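Local coordinates for Exo-1,5-alpha-L-arabinofuranobiosidase (Gibberella zeae, PDB 2YDT), which probably releases arabinobiose from the ends of alpha-1,5-linked L-arabinan as an exo-acting glycoside hydrolase, at residues T40-W45 against I59-D64; N80-R85 against G109-S114; T152-P157 against D172-A177; Y277-P282 against R325-F330. All blocks are in the same frame, centred on the assembly; numbering follows the deposited sequence. Where two conformers were deposited one is given.

Overall arrangement
The six sheets form a six-bladed beta-propeller, and the four contacts lie in different parts of it. Interaction 1 joins two neighbouring strands of one blade. Interaction 3 joins a blade's first strand to the end of the next strand and the loop after it. Interaction 4 joins the first strand of one blade to strand 326-330 of the next. Interaction 2 is mostly loop against strand end. All four are largely buried, but interaction 2 includes an exposed serine and a bridging water. Interaction 1 relies on backbone bonds and apolar side chains. Interaction 4 has no clear bond across it. Interactions 2 and 3 use polar side chains, and 3 reaches the inhibitor. L41 touches F330 of interaction 4, and G109 touches P157 of interaction 3.

Interaction 1. Residues T40-W45 against I59-D64; sequences TLLGTW and IVKSKD
L41 and S62 form an antiparallel hydrogen-bonded pair, and so do G43 and V60. L41 N gives a nearly straight bond to S62 O (3.0 Å, 179°), in the carbonyl plane. S62 N returns one to L41 O at 2.8 Å. Packing is closest around G43. Having no side chain there, it lets V60 CG2 come within 3.4 Å of G43 O. V60 CG1 meets the edge of the W45 ring, 3.7 Å from W45 CH2. W45 reaches back to V60 because its CG stands between the backbone N and the carbonyl carbon (chi1 58°). On the other face L42 CD2 lies 3.9 Å from K61 CB and 4.2 Å from I59 CG2. The T40 end is more open to solvent, K61 being partly exposed. The extended K61 chain crosses T40 at about a right angle, with K61 CE 3.7 Å from T40 CG2, and its NZ goes on to Y131. The two strands form a beta hairpin and are the middle strands of a four-stranded propeller blade. Strand 28-35 flanks 41-47 and strand 70-75 flanks 57-62. W69 covers L41, V60 and S62, while L42, T44 and I59 face L90 of strand 87-92.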
loop_
_atom_site.group_PDB
_atom_site.type_symbol
_atom_site.label_atom_id
_atom_site.label_comp_id
_atom_site.label_asym_id
_atom_site.label_seq_id
_atom_site.Cartn_x
_atom_site.Cartn_y
_atom_site.Cartn_z
ATOM N N THR A 40 11.650 11.205 -11.594
ATOM C CA THR A 40 12.408 10.473 -10.589
ATOM C C THR A 40 11.501 9.416 -9.933
ATOM O O THR A 40 10.299 9.678 -9.729
ATOM C CB THR A 40 12.921 11.443 -9.499
ATOM O OG1 THR A 40 13.975 12.227 -10.060
ATOM C CG2 THR A 40 13.472 10.682 -8.265
ATOM N N LEU A 41 12.067 8.243 -9.593
ATOM C CA LEU A 41 11.351 7.266 -8.761
ATOM C C LEU A 41 12.004 7.193 -7.401
ATOM O O LEU A 41 13.255 7.261 -7.279
ATOM C CB LEU A 41 11.384 5.870 -9.360
ATOM C CG LEU A 41 10.831 5.702 -10.777
ATOM C CD1 LEU A 41 10.918 4.243 -11.183
ATOM C CD2 LEU A 41 9.377 6.135 -10.965
ATOM N N LEU A 42 11.170 7.094 -6.367
ATOM C CA LEU A 42 11.624 6.796 -5.022
ATOM C C LEU A 42 11.017 5.472 -4.597
ATOM O O LEU A 42 10.007 5.045 -5.143
ATOM C CB LEU A 42 11.174 7.883 -4.043
ATOM C CG LEU A 42 11.672 9.302 -4.313
ATOM C CD1 LEU A 42 11.121 10.277 -3.230
ATOM C CD2 LEU A 42 13.248 9.372 -4.372
ATOM N N GLY A 43 11.694 4.813 -3.677
ATOM C CA GLY A 43 11.228 3.569 -3.121
ATOM C C GLY A 43 11.586 3.450 -1.664
ATOM O O GLY A 43 12.578 4.048 -1.216
ATOM N N THR A 44 10.832 2.601 -0.937
ATOM C CA THR A 44 11.080 2.317 0.481
ATOM C C THR A 44 10.500 0.960 0.846
ATOM O O THR A 44 9.861 0.271 0.014
ATOM C CB THR A 44 10.486 3.440 1.359
ATOM O OG1 THR A 44 11.008 3.318 2.708
ATOM C CG2 THR A 44 8.934 3.402 1.379
ATOM N N TRP A 45 10.772 0.537 2.068
ATOM C CA TRP A 45 10.357 -0.752 2.599
ATOM C C TRP A 45 10.585 -0.775 4.086
ATOM O O TRP A 45 11.267 0.129 4.646
ATOM C CB TRP A 45 11.144 -1.904 1.969
ATOM C CG TRP A 45 12.675 -1.809 2.137
ATOM C CD1 TRP A 45 13.405 -2.298 3.173
ATOM C CD2 TRP A 45 13.598 -1.153 1.283
ATOM N NE1 TRP A 45 14.732 -2.010 3.012
ATOM C CE2 TRP A 45 14.892 -1.312 1.855
ATOM C CE3 TRP A 45 13.478 -0.460 0.062
ATOM C CZ2 TRP A 45 16.041 -0.798 1.261
ATOM C CZ3 TRP A 45 14.623 0.034 -0.537
ATOM C CH2 TRP A 45 15.891 -0.127 0.063
ATOM N N ILE A 59 15.246 5.338 1.886
ATOM C CA ILE A 59 14.741 5.960 0.666
ATOM C C ILE A 59 15.755 5.789 -0.433
ATOM O O ILE A 59 16.868 6.335 -0.347
ATOM C CB ILE A 59 14.431 7.462 0.899
ATOM C CG1 ILE A 59 13.356 7.584 1.993
ATOM C CG2 ILE A 59 13.974 8.164 -0.437
ATOM C CD1 ILE A 59 11.914 7.165 1.570
ATOM N N VAL A 60 15.359 5.035 -1.454
ATOM C CA VAL A 60 16.166 4.858 -2.674
ATOM C C VAL A 60 15.606 5.677 -3.817
ATOM O O VAL A 60 14.421 5.992 -3.875
ATOM C CB VAL A 60 16.311 3.381 -3.085
ATOM C CG1 VAL A 60 17.133 2.630 -2.046
ATOM C CG2 VAL A 60 14.946 2.723 -3.278
ATOM N N LYS A 61 16.491 6.077 -4.717
ATOM C CA LYS A 61 16.103 6.920 -5.852
ATOM C C LYS A 61 16.619 6.288 -7.148
ATOM O O LYS A 61 17.759 5.788 -7.178
ATOM C CB LYS A 61 16.742 8.293 -5.696
ATOM C CG LYS A 61 16.556 9.203 -6.922
ATOM C CD LYS A 61 16.995 10.609 -6.584
ATOM C CE LYS A 61 17.002 11.488 -7.802
ATOM N NZ LYS A 61 17.266 12.905 -7.468
ATOM N N SER A 62 15.784 6.331 -8.189
ATOM C CA SER A 62 16.199 5.937 -9.540
ATOM C C SER A 62 15.903 7.072 -10.507
ATOM O O SER A 62 14.812 7.634 -10.504
ATOM C CB SER A 62 15.456 4.702 -9.993
ATOM O OG SER A 62 15.762 4.399 -11.372
ATOM N N LYS A 63 16.885 7.379 -11.346
ATOM C CA LYS A 63 16.701 8.369 -12.395
ATOM C C LYS A 63 16.552 7.753 -13.787
ATOM O O LYS A 63 16.464 8.498 -14.759
ATOM C CB LYS A 63 17.905 9.280 -12.451
ATOM C CG LYS A 63 18.340 9.762 -11.113
ATOM C CD LYS A 63 18.596 11.237 -11.106
ATOM C CE LYS A 63 20.027 11.526 -11.487
ATOM N NZ LYS A 63 20.965 10.408 -11.094
ATOM N N ASP A 64 16.574 6.432 -13.886
ATOM C CA ASP A 64 16.469 5.731 -15.170
ATOM C C ASP A 64 15.299 4.785 -15.244
ATOM O O ASP A 64 15.365 3.723 -15.843
ATOM C CB ASP A 64 17.795 5.034 -15.505
ATOM C CG ASP A 64 18.254 4.074 -14.430
ATOM O OD1 ASP A 64 17.434 3.737 -13.542
ATOM O OD2 ASP A 64 19.441 3.627 -14.496
#

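Interaction 2. Residues N80-R85 against G109-S114; sequences NNWGLR and GSSIPS
At the end of strand 105-111 in a propeller blade, S110 to P113 meet the loop that carries W82 and R85. Two R85 nitrogens, NE and NH2, share I112 O as acceptor. R85 NE lies 2.8 Å and R85 NH2 3.0 Å from I112 O, which sits in the guanidinium plane. NE comes from above the carbonyl plane, while NH2 is tilted only 16° from it. A bend at chi3 (-55°) turns the group back to this oxygen. S114 CA covers one guanidinium face, and NH1 makes a salt bridge with E51. R85 N also bonds S110 O at 2.9 Å, where the chain leads into the blade's first strand, 87-92. P113 CD sits over the six-membered ring of W82, a CH-pi contact, 3.7 Å from its centroid. N80 CB lies over the opposite face. S111 OG donates to G83 O and accepts from N80 ND2, each at 2.9 Å. A water links W82 O to S114 N.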
loop_
_atom_site.group_PDB
_atom_site.type_symbol
_atom_site.label_atom_id
_atom_site.label_comp_id
_atom_site.label_asym_id
_atom_site.label_seq_id
_atom_site.Cartn_x
_atom_site.Cartn_y
_atom_site.Cartn_z
ATOM N N ASN A 80 9.623 9.825 19.005
ATOM C CA ASN A 80 9.215 8.851 20.025
ATOM C C ASN A 80 10.318 7.997 20.617
ATOM O O ASN A 80 10.087 7.281 21.576
ATOM C CB ASN A 80 8.118 7.888 19.446
ATOM C CG ASN A 80 7.033 8.620 18.691
ATOM O OD1 ASN A 80 6.434 9.581 19.214
ATOM N ND2 ASN A 80 6.710 8.150 17.469
ATOM N N ASN A 81 11.523 8.093 20.063
ATOM C CA ASN A 81 12.620 7.199 20.372
ATOM C C ASN A 81 12.204 5.723 20.257
ATOM O O ASN A 81 12.578 4.878 21.071
ATOM C CB ASN A 81 13.238 7.492 21.760
ATOM C CG ASN A 81 14.672 6.989 21.876
ATOM O OD1 ASN A 81 15.336 6.616 20.902
ATOM N ND2 ASN A 81 15.179 7.011 23.102
ATOM N N TRP A 82 11.421 5.430 19.227
ATOM C CA TRP A 82 10.948 4.085 18.970
ATOM C C TRP A 82 11.510 3.503 17.658
ATOM O O TRP A 82 11.893 2.328 17.608
ATOM C CB TRP A 82 9.398 4.094 18.850
ATOM C CG TRP A 82 8.623 4.251 20.114
ATOM C CD1 TRP A 82 9.086 4.163 21.395
ATOM C CD2 TRP A 82 7.221 4.399 20.198
ATOM N NE1 TRP A 82 8.043 4.298 22.287
ATOM C CE2 TRP A 82 6.877 4.446 21.581
ATOM C CE3 TRP A 82 6.201 4.537 19.249
ATOM C CZ2 TRP A 82 5.557 4.601 22.004
ATOM C CZ3 TRP A 82 4.904 4.673 19.683
ATOM C CH2 TRP A 82 4.585 4.705 21.039
ATOM N N GLY A 83 11.457 4.288 16.594
ATOM C CA GLY A 83 11.747 3.800 15.230
ATOM C C GLY A 83 10.529 3.921 14.319
ATOM O O GLY A 83 9.405 4.044 14.773
ATOM N N LEU A 84 10.792 3.954 13.024
ATOM C CA LEU A 84 9.746 3.898 11.959
ATOM C C LEU A 84 9.838 2.457 11.437
ATOM O O LEU A 84 10.792 2.079 10.767
ATOM C CB LEU A 84 9.995 4.941 10.866
ATOM C CG LEU A 84 9.699 6.381 11.289
ATOM C CD1 LEU A 84 9.934 7.352 10.134
ATOM C CD2 LEU A 84 8.251 6.518 11.800
ATOM N N ARG A 85 8.839 1.650 11.812
ATOM C CA ARG A 85 8.978 0.195 11.807
ATOM C C ARG A 85 8.155 -0.511 10.731
ATOM O O ARG A 85 8.684 -1.349 10.005
ATOM C CB ARG A 85 8.649 -0.352 13.194
ATOM C CG ARG A 85 9.020 -1.858 13.365
ATOM C CD ARG A 85 8.815 -2.321 14.800
ATOM N NE ARG A 85 9.559 -1.455 15.733
ATOM C CZ ARG A 85 10.871 -1.527 15.979
ATOM N NH1 ARG A 85 11.624 -2.484 15.473
ATOM N NH2 ARG A 85 11.441 -0.645 16.790
ATOM N N GLY A 109 3.781 6.038 7.817
ATOM C CA GLY A 109 4.145 4.723 8.308
ATOM C C GLY A 109 3.902 4.657 9.793
ATOM O O GLY A 109 3.455 5.648 10.397
ATOM N N SER A 110 4.189 3.501 10.385
ATOM C CA SER A 110 3.885 3.268 11.773
ATOM C C SER A 110 5.156 3.228 12.628
ATOM O O SER A 110 6.056 2.418 12.383
ATOM C CB SER A 110 3.088 1.990 11.908
ATOM O OG SER A 110 2.655 1.856 13.251
ATOM N N SER A 111 5.191 4.134 13.611
ATOM C CA SER A 111 6.234 4.160 14.628
ATOM C C SER A 111 5.823 3.222 15.759
ATOM O O SER A 111 4.691 3.294 16.241
ATOM C CB SER A 111 6.415 5.619 15.112
ATOM O OG SER A 111 7.458 5.673 16.100
ATOM N N ILE A 112 6.722 2.322 16.142
ATOM C CA ILE A 112 6.421 1.202 17.017
ATOM C C ILE A 112 7.682 0.900 17.827
ATOM O O ILE A 112 8.775 0.719 17.250
ATOM C CB ILE A 112 6.084 -0.073 16.193
ATOM C CG1 ILE A 112 4.882 0.188 15.271
ATOM C CG2 ILE A 112 5.818 -1.327 17.096
ATOM C CD1 ILE A 112 4.569 -0.993 14.307
ATOM N N PRO A 113 7.557 0.822 19.157
ATOM C CA PRO A 113 8.739 0.429 19.914
ATOM C C PRO A 113 9.122 -1.003 19.639
ATOM O O PRO A 113 8.311 -1.793 19.193
ATOM C CB PRO A 113 8.288 0.584 21.367
ATOM C CG PRO A 113 6.792 0.404 21.330
ATOM C CD PRO A 113 6.353 0.926 19.990
ATOM N N SER A 114 10.375 -1.339 19.909
ATOM C CA SER A 114 10.906 -2.671 19.599
ATOM C C SER A 114 10.081 -3.794 20.205
ATOM O O SER A 114 9.980 -4.871 19.625
ATOM C CB SER A 114 12.349 -2.825 20.097
ATOM O OG SER A 114 13.247 -1.929 19.461
HETATM O O HOH W 1 12.338 0.888 19.932
#

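Interaction 3. Residues T152-P157 against D172-A177; sequences TPVWEP and DQRDNA. With EDG (1,4-dideoxy-1,4-imino-L-arabinitol), chain B; SO4 (sulfate ion), chain E.
W155 and Q173 meet through their first torsions. W155 has CG beside its backbone N (chi1 -35°), and Q173 also has CG beside the backbone N, opposite the carbonyl carbon (chi1 -65°), and then runs extended. This brings W155 NE1 to 3.0 Å from Q173 OE1, a hydrogen bond. The oxygen lies in the indole plane, and the ring and amide planes are 38° apart. Q173 OE1 also accepts from R209, and Q173 NE2 bonds N148 O, so both ends of the amide are held. The W155 ring is covered on both faces. P153 CB lies on one, and C5' of the iminosugar lies over the centre of the other, 3.5 Å above the plane. On the next residue, E156 OE1 accepts from O2' of the inhibitor at 2.6 Å and also bonds S171. E156 OE2 is 2.8 Å from N4' of the inhibitor. The backbone adds Q173 N to P153 O at 2.9 Å. Behind this, R174 uses NE and NH2 on the D172 carboxylate, one to each oxygen. V154 CG1 covers a face of the R174 guanidinium, 3.5 Å from R174 NE. T152 OG1 bonds a sulfate, likely a crystallisation additive. D172 OD1 also accepts from R174 N, an Asx turn at the end of strand 165-172. W155, E156 and Q173 line the inhibitor pocket of the beta-propeller, and W155 also touches the bound arabinofuranose.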
loop_
_atom_site.group_PDB
_atom_site.type_symbol
_atom_site.label_atom_id
_atom_site.label_comp_id
_atom_site.label_asym_id
_atom_site.label_seq_id
_atom_site.Cartn_x
_atom_site.Cartn_y
_atom_site.Cartn_z
ATOM N N THR A 152 -5.652 -3.588 20.196
ATOM C CA THR A 152 -6.121 -2.334 19.613
ATOM C C THR A 152 -5.138 -1.600 18.646
ATOM O O THR A 152 -5.182 -0.355 18.559
ATOM C CB THR A 152 -6.518 -1.349 20.723
ATOM O OG1 THR A 152 -5.388 -1.047 21.540
ATOM C CG2 THR A 152 -7.608 -1.938 21.608
ATOM N N PRO A 153 -4.312 -2.321 17.873
ATOM C CA PRO A 153 -3.420 -1.569 16.977
ATOM C C PRO A 153 -4.084 -0.888 15.786
ATOM O O PRO A 153 -5.200 -1.227 15.392
ATOM C CB PRO A 153 -2.428 -2.629 16.486
ATOM C CG PRO A 153 -3.234 -3.901 16.514
ATOM C CD PRO A 153 -4.087 -3.766 17.762
ATOM N N VAL A 154 -3.339 0.036 15.203
ATOM C CA VAL A 154 -3.635 0.600 13.900
ATOM C C VAL A 154 -2.515 0.233 12.943
ATOM O O VAL A 154 -1.364 -0.010 13.364
ATOM C CB VAL A 154 -3.820 2.143 13.994
ATOM C CG1 VAL A 154 -5.057 2.467 14.875
ATOM C CG2 VAL A 154 -2.557 2.846 14.533
ATOM N N TRP A 155 -2.831 0.227 11.647
ATOM C CA TRP A 155 -1.877 -0.250 10.643
ATOM C C TRP A 155 -2.110 0.343 9.267
ATOM O O TRP A 155 -3.214 0.747 8.916
ATOM C CB TRP A 155 -2.007 -1.749 10.406
ATOM C CG TRP A 155 -2.357 -2.699 11.549
ATOM C CD1 TRP A 155 -3.634 -3.093 11.943
ATOM C CD2 TRP A 155 -1.452 -3.517 12.286
ATOM N NE1 TRP A 155 -3.539 -4.061 12.902
ATOM C CE2 TRP A 155 -2.222 -4.364 13.114
ATOM C CE3 TRP A 155 -0.059 -3.610 12.337
ATOM C CZ2 TRP A 155 -1.622 -5.353 13.938
ATOM C CZ3 TRP A 155 0.531 -4.537 13.172
ATOM C CH2 TRP A 155 -0.244 -5.394 13.972
ATOM N N GLU A 156 -1.069 0.297 8.457
ATOM C CA GLU A 156 -1.211 0.275 6.981
ATOM C C GLU A 156 -1.806 1.527 6.338
ATOM O O GLU A 156 -2.836 1.437 5.622
ATOM C CB GLU A 156 -1.997 -0.990 6.532
ATOM C CG GLU A 156 -1.221 -2.292 6.862
ATOM C CD GLU A 156 -2.052 -3.519 7.261
ATOM O OE1 GLU A 156 -3.285 -3.442 7.392
ATOM O OE2 GLU A 156 -1.403 -4.586 7.434
ATOM N N PRO A 157 -1.159 2.686 6.536
ATOM C CA PRO A 157 -1.670 3.912 5.901
ATOM C C PRO A 157 -1.641 3.925 4.384
ATOM O O PRO A 157 -0.692 3.437 3.753
ATOM C CB PRO A 157 -0.761 5.017 6.444
ATOM C CG PRO A 157 0.553 4.275 6.731
ATOM C CD PRO A 157 0.108 2.922 7.259
ATOM N N ASP A 172 -7.815 -0.626 11.498
ATOM C CA ASP A 172 -8.072 -0.134 12.868
ATOM C C ASP A 172 -8.667 -1.242 13.698
ATOM O O ASP A 172 -9.808 -1.704 13.418
ATOM C CB ASP A 172 -9.012 1.045 12.763
ATOM C CG ASP A 172 -9.228 1.804 14.070
ATOM O OD1 ASP A 172 -8.665 1.400 15.104
ATOM O OD2 ASP A 172 -9.939 2.838 14.001
ATOM N N GLN A 173 -7.959 -1.614 14.768
ATOM C CA GLN A 173 -8.462 -2.615 15.720
ATOM C C GLN A 173 -8.989 -1.994 17.007
ATOM O O GLN A 173 -9.299 -2.724 17.937
ATOM C CB GLN A 173 -7.360 -3.656 16.101
ATOM C CG GLN A 173 -6.913 -4.516 14.920
ATOM C CD GLN A 173 -6.060 -5.739 15.255
ATOM O OE1 GLN A 173 -5.148 -6.052 14.481
ATOM N NE2 GLN A 173 -6.363 -6.456 16.378
ATOM N N ARG A 174 -9.150 -0.683 17.066
ATOM C CA ARG A 174 -9.502 -0.015 18.339
ATOM C C ARG A 174 -10.966 -0.229 18.759
ATOM O O ARG A 174 -11.272 -0.031 19.937
ATOM C CB ARG A 174 -9.153 1.468 18.274
ATOM C CG ARG A 174 -7.630 1.707 18.249
ATOM C CD ARG A 174 -7.261 3.156 17.956
ATOM N NE ARG A 174 -7.793 3.583 16.670
ATOM C CZ ARG A 174 -7.604 4.780 16.107
ATOM N NH1 ARG A 174 -6.792 5.693 16.645
ATOM N NH2 ARG A 174 -8.216 5.044 14.965
ATOM N N ASP A 175 -11.846 -0.624 17.837
ATOM C CA ASP A 175 -13.264 -0.942 18.173
ATOM C C ASP A 175 -13.295 -2.437 18.548
ATOM O O ASP A 175 -13.938 -3.256 17.902
ATOM C CB ASP A 175 -14.120 -0.588 16.936
ATOM C CG ASP A 175 -15.595 -0.490 17.194
ATOM O OD1 ASP A 175 -16.299 -0.203 16.174
ATOM O OD2 ASP A 175 -16.042 -0.645 18.358
ATOM N N ASN A 176 -12.516 -2.780 19.564
ATOM C CA ASN A 176 -12.086 -4.152 19.820
ATOM C C ASN A 176 -13.129 -5.044 20.464
ATOM O O ASN A 176 -12.884 -6.243 20.571
ATOM C CB ASN A 176 -10.772 -4.224 20.602
ATOM C CG ASN A 176 -10.878 -3.620 22.005
ATOM O OD1 ASN A 176 -11.656 -2.705 22.224
ATOM N ND2 ASN A 176 -10.119 -4.159 22.955
ATOM N N ALA A 177 -14.257 -4.470 20.850
ATOM C CA ALA A 177 -15.395 -5.252 21.337
ATOM C C ALA A 177 -16.436 -5.533 20.265
ATOM O O ALA A 177 -17.348 -6.290 20.512
ATOM C CB ALA A 177 -16.035 -4.563 22.551
HETATM O "O2'" EDG B . -4.807 -5.536 7.897
HETATM C "C2'" EDG B . -4.212 -6.668 8.594
HETATM C "C1'" EDG B . -3.315 -7.437 7.645
HETATM N "N4'" EDG B . -1.953 -7.238 8.156
HETATM C "C3'" EDG B . -3.338 -6.254 9.785
HETATM O "O3'" EDG B . -3.925 -6.534 11.075
HETATM C "C4'" EDG B . -2.051 -7.079 9.603
HETATM C "C5'" EDG B . -0.810 -6.495 10.220
HETATM O "O5'" EDG B . 0.189 -7.504 10.190
HETATM S S SO4 E . -3.802 -3.272 23.546
HETATM O O1 SO4 E . -2.704 -2.417 24.003
HETATM O O2 SO4 E . -5.047 -2.541 23.637
HETATM O O3 SO4 E . -3.520 -3.719 22.196
HETATM O O4 SO4 E . -3.932 -4.438 24.458
#

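Interaction 4. Residues Y277-P282 against R325-F330; sequences YVVWTP and RSLLTF
The strands carrying Y277, V279 and T281 and S326, L327 and T329 run nearly parallel (9°), their axes 6.4 Å apart at the closest. No clear hydrogen bond crosses between them, so side chains fill the gap. Y277 holds CG anti to its N (chi1 -161°), and this lays the ring across the other strand. S326 CB sits over one ring face in a CH-pi contact, 4.0 Å from the Y277 centroid. S326 OG itself turns to A31 O. Y277 CB is 3.3 Å from R325 O, close to where the strand begins. The L327 side chain runs alongside the ring but points the other way, with L327 CB 4.1 Å from Y277 CD2. L327 CD1 comes within 3.5 Å of Y277 O. Each strand belongs to a different propeller blade and pairs within its own sheet, 277-281 with 289-293 and 326-330 with 336-341. The contact is therefore a blade-to-blade seam. V279 meets L327 with both methyls. V279 CG1 is 3.9 Å from L327 CB and 3.6 Å from L327 O. Further along, T281 OG1 bonds P334 O. T329 lies opposite T281, but it was modelled in two conformers, so its approach is doubtful in detail. Strand 28-35 touches both strands, R32 on Y277 and P33 on S326 and L328.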
loop_
_atom_site.group_PDB
_atom_site.type_symbol
_atom_site.label_atom_id
_atom_site.label_comp_id
_atom_site.label_asym_id
_atom_site.label_seq_id
_atom_site.Cartn_x
_atom_site.Cartn_y
_atom_site.Cartn_z
ATOM N N TYR A 277 -3.125 -4.565 -3.866
ATOM C CA TYR A 277 -2.709 -3.222 -4.221
ATOM C C TYR A 277 -3.337 -2.878 -5.561
ATOM O O TYR A 277 -3.188 -3.663 -6.512
ATOM C CB TYR A 277 -1.153 -3.106 -4.304
ATOM C CG TYR A 277 -0.648 -1.668 -4.217
ATOM C CD1 TYR A 277 -0.185 -1.138 -3.025
ATOM C CD2 TYR A 277 -0.717 -0.810 -5.325
ATOM C CE1 TYR A 277 0.199 0.164 -2.950
ATOM C CE2 TYR A 277 -0.357 0.500 -5.245
ATOM C CZ TYR A 277 0.125 0.977 -4.034
ATOM O OH TYR A 277 0.524 2.297 -3.905
ATOM N N VAL A 278 -3.979 -1.706 -5.666
ATOM C CA VAL A 278 -4.648 -1.276 -6.901
ATOM C C VAL A 278 -4.050 -0.008 -7.482
ATOM O O VAL A 278 -3.678 0.907 -6.738
ATOM C CB VAL A 278 -6.186 -1.079 -6.701
ATOM C CG1 VAL A 278 -6.550 0.094 -5.822
ATOM C CG2 VAL A 278 -6.901 -0.899 -8.059
ATOM N N VAL A 279 -3.989 0.062 -8.821
ATOM C CA VAL A 279 -3.748 1.318 -9.539
ATOM C C VAL A 279 -4.709 1.370 -10.713
ATOM O O VAL A 279 -5.322 0.349 -11.069
ATOM C CB VAL A 279 -2.299 1.496 -10.053
ATOM C CG1 VAL A 279 -1.353 1.584 -8.881
ATOM C CG2 VAL A 279 -1.892 0.342 -10.994
ATOM N N TRP A 280 -4.808 2.555 -11.323
ATOM C CA TRP A 280 -5.501 2.720 -12.597
ATOM C C TRP A 280 -4.555 3.450 -13.540
ATOM O O TRP A 280 -3.879 4.420 -13.163
ATOM C CB TRP A 280 -6.814 3.500 -12.439
ATOM C CG TRP A 280 -7.497 3.813 -13.777
ATOM C CD1 TRP A 280 -8.331 2.999 -14.447
ATOM C CD2 TRP A 280 -7.317 4.973 -14.582
ATOM N NE1 TRP A 280 -8.744 3.605 -15.631
ATOM C CE2 TRP A 280 -8.112 4.803 -15.750
ATOM C CE3 TRP A 280 -6.568 6.128 -14.447
ATOM C CZ2 TRP A 280 -8.201 5.791 -16.748
ATOM C CZ3 TRP A 280 -6.634 7.106 -15.468
ATOM C CH2 TRP A 280 -7.452 6.913 -16.594
ATOM N N THR A 281 -4.579 2.997 -14.797
ATOM C CA THR A 281 -3.849 3.668 -15.866
ATOM C C THR A 281 -4.816 4.012 -17.013
ATOM O O THR A 281 -5.732 3.240 -17.252
ATOM C CB THR A 281 -2.707 2.772 -16.417
ATOM O OG1 THR A 281 -2.205 3.383 -17.608
ATOM C CG2 THR A 281 -3.137 1.334 -16.691
ATOM N N PRO A 282 -4.564 5.131 -17.714
ATOM C CA PRO A 282 -5.349 5.465 -18.927
ATOM C C PRO A 282 -5.140 4.493 -20.094
ATOM O O PRO A 282 -5.956 4.500 -21.046
ATOM C CB PRO A 282 -4.864 6.863 -19.324
ATOM C CG PRO A 282 -3.836 7.245 -18.418
ATOM C CD PRO A 282 -3.621 6.200 -17.366
ATOM N N ARG A 325 2.722 -6.827 -2.528
ATOM C CA ARG A 325 3.390 -6.437 -3.756
ATOM C C ARG A 325 2.674 -5.220 -4.324
ATOM O O ARG A 325 1.427 -5.217 -4.379
ATOM C CB ARG A 325 3.428 -7.638 -4.720
ATOM C CG ARG A 325 4.419 -7.489 -5.863
ATOM C CD ARG A 325 4.377 -8.689 -6.834
ATOM N NE ARG A 325 3.064 -8.795 -7.460
ATOM C CZ ARG A 325 2.774 -9.621 -8.449
ATOM N NH1 ARG A 325 3.724 -10.390 -8.964
ATOM N NH2 ARG A 325 1.523 -9.701 -8.909
ATOM N N SER A 326 3.435 -4.201 -4.714
ATOM C CA SER A 326 2.867 -2.917 -5.090
ATOM C C SER A 326 3.042 -2.618 -6.551
ATOM O O SER A 326 3.805 -3.305 -7.271
ATOM C CB SER A 326 3.456 -1.787 -4.239
ATOM O OG SER A 326 4.844 -1.782 -4.260
ATOM N N LEU A 327 2.316 -1.598 -7.003
ATOM C CA LEU A 327 2.253 -1.233 -8.425
ATOM C C LEU A 327 2.406 0.256 -8.633
ATOM O O LEU A 327 2.062 1.078 -7.765
ATOM C CB LEU A 327 0.893 -1.657 -8.992
ATOM C CG LEU A 327 0.452 -3.103 -8.886
ATOM C CD1 LEU A 327 -1.084 -3.285 -9.280
ATOM C CD2 LEU A 327 1.334 -4.012 -9.748
ATOM N N LEU A 328 2.946 0.621 -9.793
ATOM C CA LEU A 328 3.126 1.996 -10.165
ATOM C C LEU A 328 2.905 2.132 -11.676
ATOM O O LEU A 328 3.418 1.324 -12.459
ATOM C CB LEU A 328 4.543 2.432 -9.784
ATOM C CG LEU A 328 4.905 3.851 -10.128
ATOM C CD1 LEU A 328 5.851 4.440 -9.082
ATOM C CD2 LEU A 328 5.498 3.901 -11.574
ATOM N N THR A 329 2.139 3.136 -12.067
ATOM C CA THR A 329 1.957 3.469 -13.495
ATOM C C THR A 329 2.766 4.734 -13.826
ATOM O O THR A 329 2.894 5.618 -12.989
ATOM C CB THR A 329 0.444 3.607 -13.835
ATOM O OG1 THR A 329 0.310 3.759 -15.256
ATOM C CG2 THR A 329 -0.158 4.824 -13.139
ATOM N N PHE A 330 3.347 4.837 -15.023
ATOM C CA PHE A 330 4.231 5.939 -15.384
ATOM C C PHE A 330 3.486 7.019 -16.133
ATOM O O PHE A 330 2.769 6.709 -17.098
ATOM C CB PHE A 330 5.378 5.445 -16.285
ATOM C CG PHE A 330 6.391 4.544 -15.582
ATOM C CD1 PHE A 330 7.579 5.072 -15.117
ATOM C CD2 PHE A 330 6.146 3.195 -15.378
ATOM C CE1 PHE A 330 8.549 4.245 -14.460
ATOM C CE2 PHE A 330 7.090 2.396 -14.714
ATOM C CZ PHE A 330 8.287 2.924 -14.288
#